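Side-chain contacts in diguanylate cyclase/phosphodiesterase-domain containing protein (Thermotoga maritima MSB8, PDB 6KHU), which probably acts as a diguanylate cyclase of the GGDEF family, whose active members make cyclic di-GMP from two molecules of GTP: residues E91-K94 against N95-S99; E45-L48 against M49-K53; I79-K83 against E84-N88. All blocks are in the same frame, centred on the assembly; numbering follows the deposited sequence.

All three contacts are local and partly buried. Interactions 1 and 3 share helix 86-100: interaction 3 forms its start, and interaction 1 lies further along it. Interaction 2 is on helix 41-57. Interactions 1 and 2 come within about 4 Å of each other at their nearest atoms, whereas interactions 2 and 3 lie on opposite sides of the chain's centre. Ile-93 and Ile-97 form the buried side of interaction 1, Ala-47 and Ile-51 that of interaction 2; mostly polar and charged chains face outward. Their polar chemistry differs: a zinc-bound histidine in interaction 1, two neighbouring lysines in interaction 2. Interaction 3 instead joins a loop to a helix start through one glycine carbonyl.

Interaction 1. Residues E91-K94 against N95-S99; sequences ERIK and NHIES. With ZN (zinc ion), chain C.
His-96 and Arg-92 meet one turn apart on helix 86-100, next to a zinc ion. NE2 of His-96 binds the zinc at 2.0 Å. Glu-57 of the same chain also binds this ion, so the zinc links helix 86-100 to the end of helix 41-57. The other ring nitrogen of His-96, ND1, donates to Arg-92 O at 2.8 Å. The carbonyl oxygen lies at the ring edge, in the ring plane. The donor, however, sits above the carbonyl plane, 43° out of it. Arg-92 O also takes the ordinary helical bond from His-96 N at 3.0 Å, and the two donors arrive from opposite faces of the carbonyl plane. CG of His-96 is anti to its carbonyl carbon (chi1 -77°), which brings the ring back over the preceding turn.

Along the flank of the helix, NZ of Lys-94 makes a long salt bridge of 3.7 Å to Glu-91 OE2. The Glu-91 carboxylate and the Asn-95 amide lie 81° apart in plane and do not bond to each other. On the buried side, Ile-93 and Ile-97 run side by side, with Ile-93 CG2 at 3.9 Å from Ile-97 CD1. They face Ile-54 of helix 41-57, and strand 105-112 also covers them through Ile-107 and Tyr-105.

The chemistry implies that ND1 of His-96 carries the proton and NE2 gives its lone pair to the metal. The backbone carbonyl, as a second-shell partner, helps to fix the ring's rotation together with the metal, and it probably strengthens the ring as a zinc ligand.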
ATOM      1  N   GLU A  91      -2.613  11.590  -0.680  1.00 16.93           N
ATOM      2  CA  GLU A  91      -2.114  12.808  -1.311  1.00 20.88           C
ATOM      3  C   GLU A  91      -0.593  12.887  -1.214  1.00 20.86           C
ATOM      4  O   GLU A  91       0.079  13.273  -2.179  1.00 16.25           O
ATOM      5  CB  GLU A  91      -2.768  14.038  -0.673  1.00 21.83           C
ATOM      6  CG  GLU A  91      -2.939  15.245  -1.605  1.00 33.00           C
ATOM      7  CD  GLU A  91      -3.634  14.904  -2.923  1.00 40.31           C
ATOM      8  OE1 GLU A  91      -3.303  15.536  -3.952  1.00 48.43           O
ATOM      9  OE2 GLU A  91      -4.518  14.012  -2.932  1.00 44.89           O
ATOM     10  N   ARG A  92      -0.031  12.504  -0.060  1.00 15.94           N
ATOM     11  CA  ARG A  92       1.419  12.547   0.095  1.00 19.48           C
ATOM     12  C   ARG A  92       2.099  11.619  -0.905  1.00 16.00           C
ATOM     13  O   ARG A  92       3.091  12.000  -1.538  1.00 15.00           O
ATOM     14  CB  ARG A  92       1.817  12.184   1.535  1.00 18.56           C
ATOM     15  CG  ARG A  92       1.573  13.295   2.562  1.00 21.01           C
ATOM     16  CD  ARG A  92       1.586  12.764   4.000  1.00 28.30           C
ATOM     17  NE  ARG A  92       2.875  12.175   4.352  1.00 34.80           N
ATOM     18  CZ  ARG A  92       3.052  11.229   5.274  1.00 41.47           C
ATOM     19  NH1 ARG A  92       4.274  10.756   5.517  1.00 32.48           N
ATOM     20  NH2 ARG A  92       2.013  10.753   5.957  1.00 38.94           N
ATOM     21  N   ILE A  93       1.573  10.403  -1.072  1.00 13.66           N
ATOM     22  CA  ILE A  93       2.141   9.486  -2.059  1.00 14.77           C
ATOM     23  C   ILE A  93       2.074  10.109  -3.453  1.00 19.86           C
ATOM     24  O   ILE A  93       3.060  10.099  -4.208  1.00 13.86           O
ATOM     25  CB  ILE A  93       1.427   8.122  -2.011  1.00 14.26           C
ATOM     26  CG1 ILE A  93       1.656   7.437  -0.651  1.00 14.44           C
ATOM     27  CG2 ILE A  93       1.902   7.238  -3.176  1.00 10.74           C
ATOM     28  CD1 ILE A  93       0.646   6.361  -0.338  1.00 16.60           C
ATOM     29  N   LYS A  94       0.917  10.693  -3.799  1.00 13.67           N
ATOM     30  CA  LYS A  94       0.751  11.308  -5.119  1.00 18.00           C
ATOM     31  C   LYS A  94       1.720  12.470  -5.319  1.00 19.06           C
ATOM     32  O   LYS A  94       2.346  12.585  -6.381  1.00 19.07           O
ATOM     33  CB  LYS A  94      -0.697  11.779  -5.305  1.00 17.82           C
ATOM     34  CG  LYS A  94      -1.722  10.622  -5.352  1.00 20.36           C
ATOM     35  CD  LYS A  94      -2.986  10.978  -6.149  1.00 30.58           C
ATOM     36  CE  LYS A  94      -3.855  11.973  -5.392  1.00 37.96           C
ATOM     37  NZ  LYS A  94      -5.219  12.114  -5.995  1.00 44.91           N
ATOM     38  N   ASN A  95       1.871  13.319  -4.297  1.00 16.89           N
ATOM     39  CA  ASN A  95       2.819  14.434  -4.355  1.00 21.11           C
ATOM     40  C   ASN A  95       4.244  13.950  -4.595  1.00 19.58           C
ATOM     41  O   ASN A  95       4.988  14.561  -5.369  1.00 22.13           O
ATOM     42  CB  ASN A  95       2.763  15.249  -3.063  1.00 17.55           C
ATOM     43  CG  ASN A  95       1.477  16.049  -2.928  1.00 19.48           C
ATOM     44  OD1 ASN A  95       0.690  16.131  -3.862  1.00 18.84           O
ATOM     45  ND2 ASN A  95       1.274  16.652  -1.758  1.00 19.95           N
ATOM     46  N   HIS A  96       4.651  12.864  -3.936  1.00 17.47           N
ATOM     47  CA  HIS A  96       6.000  12.345  -4.175  1.00 17.44           C
ATOM     48  C   HIS A  96       6.147  11.824  -5.597  1.00 22.09           C
ATOM     49  O   HIS A  96       7.169  12.072  -6.254  1.00 19.47           O
ATOM     50  CB  HIS A  96       6.345  11.255  -3.165  1.00 17.36           C
ATOM     51  CG  HIS A  96       6.712  11.786  -1.813  1.00 15.19           C
ATOM     52  ND1 HIS A  96       5.791  12.378  -0.973  1.00 14.45           N
ATOM     53  CD2 HIS A  96       7.901  11.840  -1.167  1.00 16.14           C
ATOM     54  CE1 HIS A  96       6.398  12.776   0.132  1.00 17.36           C
ATOM     55  NE2 HIS A  96       7.681  12.460   0.042  1.00 16.99           N
ATOM     56  N   ILE A  97       5.147  11.089  -6.090  1.00 18.63           N
ATOM     57  CA  ILE A  97       5.199  10.624  -7.472  1.00 21.95           C
ATOM     58  C   ILE A  97       5.160  11.814  -8.429  1.00 26.29           C
ATOM     59  O   ILE A  97       5.844  11.817  -9.460  1.00 28.71           O
ATOM     60  CB  ILE A  97       4.063   9.617  -7.742  1.00 24.08           C
ATOM     61  CG1 ILE A  97       4.085   8.505  -6.689  1.00 20.33           C
ATOM     62  CG2 ILE A  97       4.197   9.017  -9.138  1.00 23.02           C
ATOM     63  CD1 ILE A  97       3.022   7.447  -6.878  1.00 21.80           C
ATOM     64  N   GLU A  98       4.395  12.859  -8.082  1.00 23.64           N
ATOM     65  CA  GLU A  98       4.378  14.075  -8.896  1.00 26.40           C
ATOM     66  C   GLU A  98       5.751  14.734  -8.920  1.00 28.82           C
ATOM     67  O   GLU A  98       6.247  15.131  -9.982  1.00 30.32           O
ATOM     68  CB  GLU A  98       3.322  15.059  -8.375  1.00 27.30           C
ATOM     69  CG  GLU A  98       3.274  16.413  -9.136  1.00 27.07           C
ATOM     70  CD  GLU A  98       2.097  17.303  -8.715  1.00 28.85           C
ATOM     71  OE1 GLU A  98       1.152  16.782  -8.073  1.00 30.59           O
ATOM     72  OE2 GLU A  98       2.112  18.522  -9.025  1.00 24.34           O
ATOM     73  N   SER A  99       6.384  14.853  -7.752  1.00 23.84           N
ATOM     74  CA  SER A  99       7.714  15.439  -7.673  1.00 25.67           C
ATOM     75  C   SER A  99       8.726  14.727  -8.556  1.00 29.34           C
ATOM     76  O   SER A  99       9.737  15.333  -8.924  1.00 35.22           O
ATOM     77  CB  SER A  99       8.202  15.433  -6.231  1.00 22.38           C
ATOM     78  OG  SER A  99       7.900  16.663  -5.603  1.00 30.80           O
TER
HETATM   79 ZN    ZN C 202       8.965  12.771   1.577  1.00 18.90          ZN

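Interaction 2. Residues E45-L48 against M49-K53; sequences EKAL and MKIGK
Ala-47 and Ile-51 meet on the buried side of helix 41-57, an amphipathic helix packed on the central sheet of the GGDEF-type alpha/beta fold. Ile-51 holds CG1 anti to its carbonyl carbon (chi1 -72°). This turns CD1 back along the helix to 4.3 Å from Ala-47 CB. Ile-51 also touches Val-35 and Thr-37 of strand 30-37. Phe-74 of strand 73-79 receives both Ile-51 and Leu-48. The backbone bond from Ile-51 N to Ala-47 O is almost straight, 2.9 Å at 177°. By contrast, the bond from Lys-50 N to Lys-46 O is weak.

Lys-46 and Lys-50 lie side by side on the outer side and point the same way. They get there differently. Lys-50 is extended beyond CG, and its CG passes 3.6 Å from Lys-46 O. Lys-46 bends twice, at chi3 and chi4. The two NZ atoms are modelled 2.8 Å apart. Both are donors and probably both charged, so the exact placement of these ends is doubtful. With an alanine in place of Lys-50 the methylene chain is gone, and Lys-46 O would probably lose the cover of CG and CD.

Met-49, present as selenomethionine, has CG anti to its carbonyl carbon and then folds at chi3 (-50°). That last bend turns its methyl carbon CE back to the preceding turn, 3.5 Å from Glu-45 O.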
ATOM      1  N   GLU A  45      12.028  -0.698 -14.228  1.00 44.94           N
ATOM      2  CA  GLU A  45      13.046  -0.872 -13.199  1.00 41.20           C
ATOM      3  C   GLU A  45      13.217   0.407 -12.384  1.00 42.43           C
ATOM      4  O   GLU A  45      13.218   0.379 -11.149  1.00 41.08           O
ATOM      5  CB  GLU A  45      14.367  -1.285 -13.855  1.00 45.14           C
ATOM      6  CG  GLU A  45      15.209  -2.261 -13.057  1.00 34.93           C
ATOM      7  CD  GLU A  45      16.281  -2.939 -13.902  1.00 42.54           C
ATOM      8  OE1 GLU A  45      17.219  -2.224 -14.327  1.00 40.70           O
ATOM      9  OE2 GLU A  45      16.197  -4.181 -14.133  1.00 35.20           O
ATOM     10  N   LYS A  46      13.340   1.546 -13.067  1.00 48.52           N
ATOM     11  CA  LYS A  46      13.529   2.824 -12.382  1.00 39.64           C
ATOM     12  C   LYS A  46      12.353   3.145 -11.471  1.00 38.93           C
ATOM     13  O   LYS A  46      12.529   3.384 -10.268  1.00 36.91           O
ATOM     14  CB  LYS A  46      13.719   3.935 -13.414  1.00 46.63           C
ATOM     15  CG  LYS A  46      15.151   4.410 -13.602  1.00 49.22           C
ATOM     16  CD  LYS A  46      15.184   5.545 -14.624  1.00 52.80           C
ATOM     17  CE  LYS A  46      14.776   6.880 -14.004  1.00 48.09           C
ATOM     18  NZ  LYS A  46      15.754   7.371 -12.989  1.00 46.86           N
ATOM     19  N   ALA A  47      11.138   3.143 -12.027  1.00 39.49           N
ATOM     20  CA  ALA A  47       9.967   3.503 -11.237  1.00 41.44           C
ATOM     21  C   ALA A  47       9.745   2.547 -10.062  1.00 40.68           C
ATOM     22  O   ALA A  47       9.219   2.961  -9.022  1.00 43.34           O
ATOM     23  CB  ALA A  47       8.738   3.550 -12.136  1.00 38.95           C
ATOM     24  N   LEU A  48      10.149   1.279 -10.196  1.00 36.01           N
ATOM     25  CA  LEU A  48       9.915   0.310  -9.128  1.00 34.99           C
ATOM     26  C   LEU A  48      10.639   0.708  -7.849  1.00 36.03           C
ATOM     27  O   LEU A  48      10.049   0.714  -6.761  1.00 34.51           O
ATOM     28  CB  LEU A  48      10.362  -1.087  -9.566  1.00 41.66           C
ATOM     29  CG  LEU A  48       9.459  -1.934 -10.465  1.00 34.98           C
ATOM     30  CD1 LEU A  48      10.105  -3.289 -10.724  1.00 31.77           C
ATOM     31  CD2 LEU A  48       8.072  -2.098  -9.876  1.00 35.49           C
HETATM   32  N   MSE A  49      11.926   1.022  -7.952  1.00 27.26           N
HETATM   33  CA  MSE A  49      12.685   1.317  -6.750  1.00 35.13           C
HETATM   34  C   MSE A  49      12.271   2.683  -6.180  1.00 34.12           C
HETATM   35  O   MSE A  49      12.396   2.918  -4.976  1.00 32.93           O
HETATM   36  CB  MSE A  49      14.191   1.245  -7.031  1.00 34.40           C
HETATM   37  CG  MSE A  49      14.772  -0.188  -6.943  1.00 26.46           C
HETATM   38 SE   MSE A  49      16.632  -0.387  -7.747  1.00 40.95          SE
HETATM   39  CE  MSE A  49      16.321   0.458  -9.490  1.00 24.96           C
ATOM     40  N   LYS A  50      11.723   3.556  -7.037  1.00 35.62           N
ATOM     41  CA  LYS A  50      11.329   4.897  -6.597  1.00 34.91           C
ATOM     42  C   LYS A  50       9.994   4.884  -5.858  1.00 28.66           C
ATOM     43  O   LYS A  50       9.859   5.495  -4.791  1.00 21.39           O
ATOM     44  CB  LYS A  50      11.253   5.846  -7.793  1.00 29.36           C
ATOM     45  CG  LYS A  50      12.606   6.324  -8.279  1.00 33.61           C
ATOM     46  CD  LYS A  50      12.474   7.264  -9.473  1.00 33.13           C
ATOM     47  CE  LYS A  50      13.792   7.353 -10.247  1.00 37.49           C
ATOM     48  NZ  LYS A  50      13.788   8.439 -11.274  1.00 34.96           N
ATOM     49  N   ILE A  51       8.986   4.220  -6.424  1.00 24.44           N
ATOM     50  CA  ILE A  51       7.718   4.122  -5.717  1.00 27.06           C
ATOM     51  C   ILE A  51       7.871   3.242  -4.483  1.00 22.63           C
ATOM     52  O   ILE A  51       7.232   3.494  -3.452  1.00 20.73           O
ATOM     53  CB  ILE A  51       6.622   3.631  -6.677  1.00 24.43           C
ATOM     54  CG1 ILE A  51       6.292   4.756  -7.653  1.00 21.63           C
ATOM     55  CG2 ILE A  51       5.363   3.203  -5.926  1.00 22.64           C
ATOM     56  CD1 ILE A  51       5.913   4.285  -9.006  1.00 34.23           C
ATOM     57  N   GLY A  52       8.750   2.240  -4.541  1.00 25.53           N
ATOM     58  CA  GLY A  52       9.032   1.447  -3.354  1.00 20.69           C
ATOM     59  C   GLY A  52       9.527   2.296  -2.198  1.00 23.70           C
ATOM     60  O   GLY A  52       9.024   2.198  -1.071  1.00 20.40           O
ATOM     61  N   LYS A  53      10.508   3.161  -2.466  1.00 16.54           N
ATOM     62  CA  LYS A  53      11.015   4.057  -1.433  1.00 21.50           C
ATOM     63  C   LYS A  53       9.925   4.996  -0.933  1.00 15.90           C
ATOM     64  O   LYS A  53       9.858   5.297   0.265  1.00 16.20           O
ATOM     65  CB  LYS A  53      12.194   4.861  -1.976  1.00 26.92           C
ATOM     66  CG  LYS A  53      13.566   4.260  -1.684  1.00 33.20           C
ATOM     67  CD  LYS A  53      14.559   4.661  -2.768  1.00 30.22           C
ATOM     68  CE  LYS A  53      15.905   4.995  -2.185  1.00 28.04           C
ATOM     69  NZ  LYS A  53      16.435   6.241  -2.803  1.00 40.13           N
TER

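Interaction 3. Residues I79-K83 against E84-N88; sequences IGVGK and ETAPN
Gly-82 O accepts from Ala-86 N, and this bond closes the turn that leads into helix 86-100. The distance is 2.9 Å, and the donor lies nearly along the C=O axis. Thr-85 N reaches the same oxygen at 3.3 Å, but only as a weak bond. One carbonyl thus serves two successive N-H groups. Ala-86 CB also sits close to it, 3.3 Å from Gly-82 O.

Lys-83 O has a different neighbour. The residue four places on is Pro-87, which has no N-H to give. Its ring carbon CD comes to 3.1 Å from Lys-83 O instead. The following donor, Asn-88 N, makes a weak bond to Thr-85 O.

These residues form the strand-to-helix turn of a beta-alpha-beta crossover. Strand 73-79 leads through them into helix 86-100, which returns to the parallel strand 105-112 with strand 30-37 lying between the two. A proline is well tolerated in such a first helical turn, where a missing N-H costs little.

Several polar atoms of the loop are satisfied by other parts of the chain. Val-81 O accepts from Thr-31 OG1, and the Gly-80 backbone bonds with that of Pro-29. Lys-83 NZ forms a salt bridge with Asp-115.

The apolar part is small. CG1 of Val-81 is anti to the backbone N (chi1 171°), which sets it against the helix start. It lies 3.5 Å from Thr-85 OG1 and 4.1 Å from Ala-86 CB. Ala-86 also touches Tyr-109 and Ser-111 of strand 105-112.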
ATOM      1  N   ILE A  79      -1.035   0.943  10.093  1.00 14.57           N
ATOM      2  CA  ILE A  79      -1.955   0.702  11.194  1.00 20.00           C
ATOM      3  C   ILE A  79      -2.327   2.030  11.842  1.00 17.78           C
ATOM      4  O   ILE A  79      -1.558   3.004  11.829  1.00 14.94           O
ATOM      5  CB  ILE A  79      -1.352  -0.285  12.212  1.00 22.40           C
ATOM      6  CG1 ILE A  79      -0.269   0.405  13.026  1.00 22.78           C
ATOM      7  CG2 ILE A  79      -0.797  -1.546  11.500  1.00 16.99           C
ATOM      8  CD1 ILE A  79      -0.736   0.825  14.405  1.00 28.09           C
ATOM      9  N   GLY A  80      -3.524   2.067  12.424  1.00 15.13           N
ATOM     10  CA  GLY A  80      -3.993   3.257  13.095  1.00 19.12           C
ATOM     11  C   GLY A  80      -4.545   4.321  12.170  1.00 22.18           C
ATOM     12  O   GLY A  80      -4.937   5.388  12.650  1.00 20.97           O
ATOM     13  N   VAL A  81      -4.590   4.068  10.867  1.00 18.00           N
ATOM     14  CA  VAL A  81      -5.065   5.042   9.889  1.00 15.22           C
ATOM     15  C   VAL A  81      -6.464   4.637   9.460  1.00 15.65           C
ATOM     16  O   VAL A  81      -6.651   3.569   8.872  1.00 16.45           O
ATOM     17  CB  VAL A  81      -4.115   5.122   8.685  1.00 17.64           C
ATOM     18  CG1 VAL A  81      -4.719   5.966   7.551  1.00 14.70           C
ATOM     19  CG2 VAL A  81      -2.750   5.665   9.122  1.00 16.90           C
ATOM     20  N   GLY A  82      -7.453   5.481   9.754  1.00 16.52           N
ATOM     21  CA  GLY A  82      -8.813   5.268   9.317  1.00 15.10           C
ATOM     22  C   GLY A  82      -9.213   6.210   8.193  1.00 23.90           C
ATOM     23  O   GLY A  82      -8.381   6.853   7.551  1.00 19.22           O
ATOM     24  N   LYS A  83     -10.536   6.286   7.978  1.00 21.35           N
ATOM     25  CA  LYS A  83     -11.079   7.087   6.879  1.00 23.94           C
ATOM     26  C   LYS A  83     -10.668   8.548   6.978  1.00 25.18           C
ATOM     27  O   LYS A  83     -10.490   9.209   5.949  1.00 26.91           O
ATOM     28  CB  LYS A  83     -12.608   6.998   6.861  1.00 25.12           C
ATOM     29  CG  LYS A  83     -13.142   5.769   6.173  1.00 30.77           C
ATOM     30  CD  LYS A  83     -12.777   5.760   4.696  1.00 32.72           C
ATOM     31  CE  LYS A  83     -13.891   6.359   3.844  1.00 33.20           C
ATOM     32  NZ  LYS A  83     -13.695   5.978   2.417  1.00 28.51           N
ATOM     33  N   GLU A  84     -10.534   9.069   8.200  1.00 23.90           N
ATOM     34  CA  GLU A  84     -10.219  10.483   8.385  1.00 28.82           C
ATOM     35  C   GLU A  84      -8.859  10.838   7.786  1.00 26.80           C
ATOM     36  O   GLU A  84      -8.731  11.833   7.064  1.00 25.69           O
ATOM     37  CB  GLU A  84     -10.261  10.832   9.874  1.00 29.70           C
ATOM     38  CG  GLU A  84     -10.150  12.320  10.186  1.00 38.29           C
ATOM     39  CD  GLU A  84     -11.483  13.050  10.107  1.00 51.53           C
ATOM     40  OE1 GLU A  84     -12.486  12.432   9.688  1.00 56.59           O
ATOM     41  OE2 GLU A  84     -11.529  14.246  10.470  1.00 54.66           O
ATOM     42  N   THR A  85      -7.824  10.042   8.071  1.00 24.55           N
ATOM     43  CA  THR A  85      -6.471  10.424   7.680  1.00 24.83           C
ATOM     44  C   THR A  85      -5.954   9.693   6.445  1.00 24.60           C
ATOM     45  O   THR A  85      -4.936  10.111   5.884  1.00 25.69           O
ATOM     46  CB  THR A  85      -5.504  10.201   8.843  1.00 27.68           C
ATOM     47  OG1 THR A  85      -5.632   8.852   9.319  1.00 29.00           O
ATOM     48  CG2 THR A  85      -5.825  11.184   9.979  1.00 26.89           C
ATOM     49  N   ALA A  86      -6.620   8.628   6.011  1.00 19.00           N
ATOM     50  CA  ALA A  86      -6.222   7.942   4.786  1.00 19.65           C
ATOM     51  C   ALA A  86      -6.071   8.863   3.581  1.00 22.02           C
ATOM     52  O   ALA A  86      -5.108   8.664   2.820  1.00 16.94           O
ATOM     53  CB  ALA A  86      -7.214   6.816   4.462  1.00 17.33           C
ATOM     54  N   PRO A  87      -6.957   9.839   3.323  1.00 19.65           N
ATOM     55  CA  PRO A  87      -6.750  10.702   2.141  1.00 22.18           C
ATOM     56  C   PRO A  87      -5.479  11.523   2.210  1.00 20.27           C
ATOM     57  O   PRO A  87      -4.877  11.794   1.163  1.00 20.62           O
ATOM     58  CB  PRO A  87      -7.990  11.610   2.134  1.00 26.87           C
ATOM     59  CG  PRO A  87      -9.018  10.864   2.935  1.00 26.40           C
ATOM     60  CD  PRO A  87      -8.237  10.141   3.989  1.00 21.24           C
ATOM     61  N   ASN A  88      -5.074  11.959   3.405  1.00 18.35           N
ATOM     62  CA  ASN A  88      -3.833  12.715   3.535  1.00 19.46           C
ATOM     63  C   ASN A  88      -2.635  11.872   3.120  1.00 21.82           C
ATOM     64  O   ASN A  88      -1.711  12.370   2.464  1.00 18.88           O
ATOM     65  CB  ASN A  88      -3.644  13.197   4.973  1.00 24.96           C
ATOM     66  CG  ASN A  88      -4.830  14.002   5.502  1.00 32.07           C
ATOM     67  OD1 ASN A  88      -5.981  13.803   5.102  1.00 37.39           O
ATOM     68  ND2 ASN A  88      -4.545  14.907   6.429  1.00 34.05           N
TER